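Local atomic coordinates of BH0236 protein (Bacillus halodurans, PDB entry 5T7A), a protein that binds beta-1,3-glucan through a family 56 carbohydrate-binding module, probably aiding recognition of the polysaccharide during its hydrolysis. Residues 47-52 with 74-79. Sequence-based numbering, arbitrary orientation.
Sequences VTIFFA and YRMTER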
ATOM      1  N   VAL A  47       3.098 -10.533   1.436  1.00 10.14           N
ATOM      2  CA  VAL A  47       3.400  -9.558   0.366  1.00  9.66           C
ATOM      3  C   VAL A  47       3.655  -8.287   1.073  1.00  9.80           C
ATOM      4  O   VAL A  47       3.225  -8.080   2.249  1.00 10.20           O
ATOM      5  CB  VAL A  47       2.263  -9.358  -0.676  1.00 10.06           C
ATOM      6  CG1 VAL A  47       1.798 -10.711  -1.248  1.00 11.21           C
ATOM      7  CG2 VAL A  47       1.063  -8.647  -0.086  1.00 11.54           C
ATOM      8  N   THR A  48       4.315  -7.338   0.374  1.00  9.53           N
ATOM      9  CA  THR A  48       4.526  -6.006   0.934  1.00 10.02           C
ATOM     10  C   THR A  48       3.799  -4.978   0.103  1.00  9.78           C
ATOM     11  O   THR A  48       4.023  -4.874  -1.086  1.00 10.52           O
ATOM     12  CB  THR A  48       6.006  -5.646   1.029  1.00 11.81           C
ATOM     13  OG1 THR A  48       6.626  -6.541   1.987  1.00 13.35           O
ATOM     14  CG2 THR A  48       6.178  -4.192   1.498  1.00 13.58           C
ATOM     15  N   ILE A  49       2.922  -4.218   0.742  1.00  8.78           N
ATOM     16  CA  ILE A  49       2.356  -3.003   0.092  1.00  8.76           C
ATOM     17  C   ILE A  49       3.378  -1.917   0.244  1.00  8.78           C
ATOM     18  O   ILE A  49       3.855  -1.632   1.376  1.00  8.36           O
ATOM     19  CB  ILE A  49       1.053  -2.525   0.749  1.00  9.02           C
ATOM     20  CG1 ILE A  49      -0.018  -3.642   0.715  1.00  8.80           C
ATOM     21  CG2 ILE A  49       0.496  -1.309   0.011  1.00  8.97           C
ATOM     22  CD1 ILE A  49      -1.241  -3.351   1.548  1.00  9.36           C
ATOM     23  N   PHE A  50       3.718  -1.257  -0.875  1.00  7.92           N
ATOM     24  CA  PHE A  50       4.706  -0.191  -0.813  1.00  8.45           C
ATOM     25  C   PHE A  50       4.120   1.076  -1.394  1.00  7.78           C
ATOM     26  O   PHE A  50       3.274   1.059  -2.262  1.00  8.18           O
ATOM     27  CB  PHE A  50       5.995  -0.520  -1.520  1.00  7.95           C
ATOM     28  CG  PHE A  50       5.914  -0.500  -3.033  1.00  8.16           C
ATOM     29  CD1 PHE A  50       5.430  -1.613  -3.720  1.00  7.95           C
ATOM     30  CD2 PHE A  50       6.282   0.620  -3.763  1.00  8.71           C
ATOM     31  CE1 PHE A  50       5.387  -1.618  -5.109  1.00  8.43           C
ATOM     32  CE2 PHE A  50       6.212   0.651  -5.166  1.00  8.56           C
ATOM     33  CZ  PHE A  50       5.780  -0.471  -5.847  1.00  8.07           C
ATOM     34  N   PHE A  51       4.664   2.179  -0.928  1.00  7.34           N
ATOM     35  CA  PHE A  51       4.282   3.546  -1.384  1.00  7.17           C
ATOM     36  C   PHE A  51       5.550   4.404  -1.400  1.00  7.33           C
ATOM     37  O   PHE A  51       6.212   4.591  -0.373  1.00  8.14           O
ATOM     38  CB  PHE A  51       3.235   4.119  -0.432  1.00  7.23           C
ATOM     39  CG  PHE A  51       2.651   5.461  -0.879  1.00  7.53           C
ATOM     40  CD1 PHE A  51       1.503   5.488  -1.655  1.00  7.43           C
ATOM     41  CD2 PHE A  51       3.289   6.658  -0.563  1.00  7.92           C
ATOM     42  CE1 PHE A  51       0.954   6.682  -2.105  1.00  8.35           C
ATOM     43  CE2 PHE A  51       2.755   7.820  -0.993  1.00  8.46           C
ATOM     44  CZ  PHE A  51       1.627   7.851  -1.767  1.00  8.29           C
ATOM     45  N   ALA A  52       5.953   4.834  -2.582  1.00  7.46           N
ATOM     46  CA  ALA A  52       7.234   5.523  -2.794  1.00  7.47           C
ATOM     47  C   ALA A  52       6.919   6.902  -3.369  1.00  7.83           C
ATOM     48  O   ALA A  52       6.792   7.095  -4.593  1.00  7.88           O
ATOM     49  CB  ALA A  52       8.114   4.701  -3.751  1.00  7.64           C
ATOM     50  N   TYR A  74      -3.693   1.386   8.766  1.00 11.29           N
ATOM     51  CA  TYR A  74      -2.408   1.265   9.413  1.00 10.75           C
ATOM     52  C   TYR A  74      -1.510   2.413   8.985  1.00 11.27           C
ATOM     53  O   TYR A  74      -1.530   2.837   7.821  1.00 10.64           O
ATOM     54  CB  TYR A  74      -1.681  -0.017   9.072  1.00 11.51           C
ATOM     55  CG  TYR A  74      -2.410  -1.295   9.352  1.00 11.53           C
ATOM     56  CD1 TYR A  74      -2.434  -1.837  10.641  1.00 11.22           C
ATOM     57  CD2 TYR A  74      -3.151  -1.941   8.382  1.00 12.17           C
ATOM     58  CE1 TYR A  74      -3.128  -3.003  10.906  1.00 12.64           C
ATOM     59  CE2 TYR A  74      -3.793  -3.133   8.615  1.00 12.65           C
ATOM     60  CZ  TYR A  74      -3.777  -3.693   9.893  1.00 12.64           C
ATOM     61  OH  TYR A  74      -4.501  -4.840  10.187  1.00 15.41           O
ATOM     62  N   ARG A  75      -0.724   2.925   9.923  1.00 10.96           N
ATOM     63  CA  ARG A  75       0.402   3.791   9.590  1.00 11.34           C
ATOM     64  C   ARG A  75       1.466   2.913   9.007  1.00 11.36           C
ATOM     65  O   ARG A  75       1.911   1.945   9.666  1.00 11.87           O
ATOM     66  CB  ARG A  75       0.860   4.582  10.845  1.00 10.97           C
ATOM     67  CG  ARG A  75       2.102   5.429  10.634  1.00 12.80           C
ATOM     68  CD  ARG A  75       1.876   6.574   9.683  1.00 13.69           C
ATOM     69  NE  ARG A  75       0.793   7.488  10.055  1.00 14.93           N
ATOM     70  CZ  ARG A  75       0.896   8.426  11.002  1.00 15.84           C
ATOM     71  NH1 ARG A  75       2.017   8.624  11.625  1.00 17.30           N
ATOM     72  NH2 ARG A  75      -0.126   9.176  11.284  1.00 17.78           N
ATOM     73  N   MET A  76       1.922   3.225   7.801  1.00 10.40           N
ATOM     74  CA  MET A  76       2.973   2.498   7.154  1.00 10.85           C
ATOM     75  C   MET A  76       4.289   2.791   7.858  1.00 10.90           C
ATOM     76  O   MET A  76       4.436   3.814   8.580  1.00 11.43           O
ATOM     77  CB  MET A  76       2.994   2.837   5.647  1.00 10.44           C
ATOM     78  CG  MET A  76       1.662   2.543   4.972  1.00  9.65           C
ATOM     79  SD  MET A  76       1.794   2.790   3.145  1.00  8.65           S
ATOM     80  CE  MET A  76       2.470   1.250   2.616  1.00  8.02           C
ATOM     81  N   THR A  77       5.246   1.918   7.620  1.00 11.42           N
ATOM     82  CA  THR A  77       6.608   2.059   8.125  1.00 12.93           C
ATOM     83  C   THR A  77       7.508   2.685   7.111  1.00 14.14           C
ATOM     84  O   THR A  77       7.587   2.218   5.989  1.00 13.11           O
ATOM     85  CB  THR A  77       7.161   0.723   8.537  1.00 15.85           C
ATOM     86  OG1 THR A  77       6.279   0.162   9.540  1.00 17.95           O
ATOM     87  CG2 THR A  77       8.576   0.931   9.158  1.00 17.25           C
ATOM     88  N   GLU A  78       8.233   3.727   7.500  1.00 15.27           N
ATOM     89  CA  GLU A  78       9.142   4.425   6.599  1.00 15.23           C
ATOM     90  C   GLU A  78      10.485   3.757   6.558  1.00 15.57           C
ATOM     91  O   GLU A  78      11.043   3.430   7.598  1.00 16.20           O
ATOM     92  CB  GLU A  78       9.335   5.882   7.042  1.00 15.99           C
ATOM     93  CG  GLU A  78       9.995   6.826   6.028  1.00 18.50           C
ATOM     94  CD  GLU A  78      11.514   6.896   6.102  1.00 20.07           C
ATOM     95  OE1 GLU A  78      12.110   6.392   7.092  1.00 23.95           O
ATOM     96  OE2 GLU A  78      12.119   7.471   5.172  1.00 23.41           O
ATOM     97  N   ARG A  79      11.036   3.611   5.362  1.00 15.47           N
ATOM     98  CA  ARG A  79      12.363   3.101   5.222  1.00 18.97           C
ATOM     99  C   ARG A  79      12.970   3.727   3.959  1.00 18.47           C
ATOM    100  O   ARG A  79      12.466   3.493   2.881  1.00 15.69           O
ATOM    101  CB  ARG A  79      12.309   1.573   5.076  1.00 22.54           C
ATOM    102  CG  ARG A  79      13.657   0.856   5.020  1.00 25.71           C
ATOM    103  CD  ARG A  79      13.560  -0.673   5.058  1.00 29.89           C
ATOM    104  NE  ARG A  79      12.797  -1.270   3.931  1.00 31.06           N
ATOM    105  CZ  ARG A  79      13.274  -1.507   2.697  1.00 34.32           C
ATOM    106  NH1 ARG A  79      14.546  -1.231   2.362  1.00 37.10           N
ATOM    107  NH2 ARG A  79      12.479  -2.050   1.781  1.00 32.13           N
TER
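The CA atoms of Phe50 and Met76 are the closest pair between 47-52 and 74-79, 8.6 Å apart, and no hydrogen bond joins the two segments, because strand 82-88 runs between them and pairs with Ile49 through Arg85 and with Phe51 through Trp83. Contact across the intervening strand is made by side chains on the inner face, and here it falls to Met76. It sits at the irregularity that breaks strand 72-79 and points toward 47-52. CG lies beside the backbone N (chi1 -57°) and the next torsion is extended, which carries the sulfur inward, before a bend at chi3 (83°) turns the methyl onto the backbone around Ile49. That methyl does most of the touching: CE is 3.4 Å from Ile49 O, a van der Waals contact with the carbonyl oxygen. The side chains of Ile49 and Met76 cross at about a right angle, with the CG2 branch of Ile49 4.2 Å from Met76 CE. The sulfur serves the other neighbour, Met76 SD lying 4.1 Å from Phe51 CB. Only the root of Phe51 takes part; with CG anti to the backbone N (chi1 -174°) the ring leads away from the methionine, to stack on Tyr35 and meet Phe100 and Tyr102. The CB of Phe50 points away from 74-79, and it is the backbone carbonyl carbon, Phe50 C, that meets Met76 CE, at 4.3 Å. Met76 also touches Val60, Val62 and Phe100, while Ile49 packs on Leu64, Leu96 and Phe100. This is thus a buried contact without hydrogen bonds, in which an apolar side chain packs on another strand's backbone and on the apolar side chains beside it, within a curved antiparallel sheet consistent with the beta-sandwich architecture common among carbohydrate-binding modules.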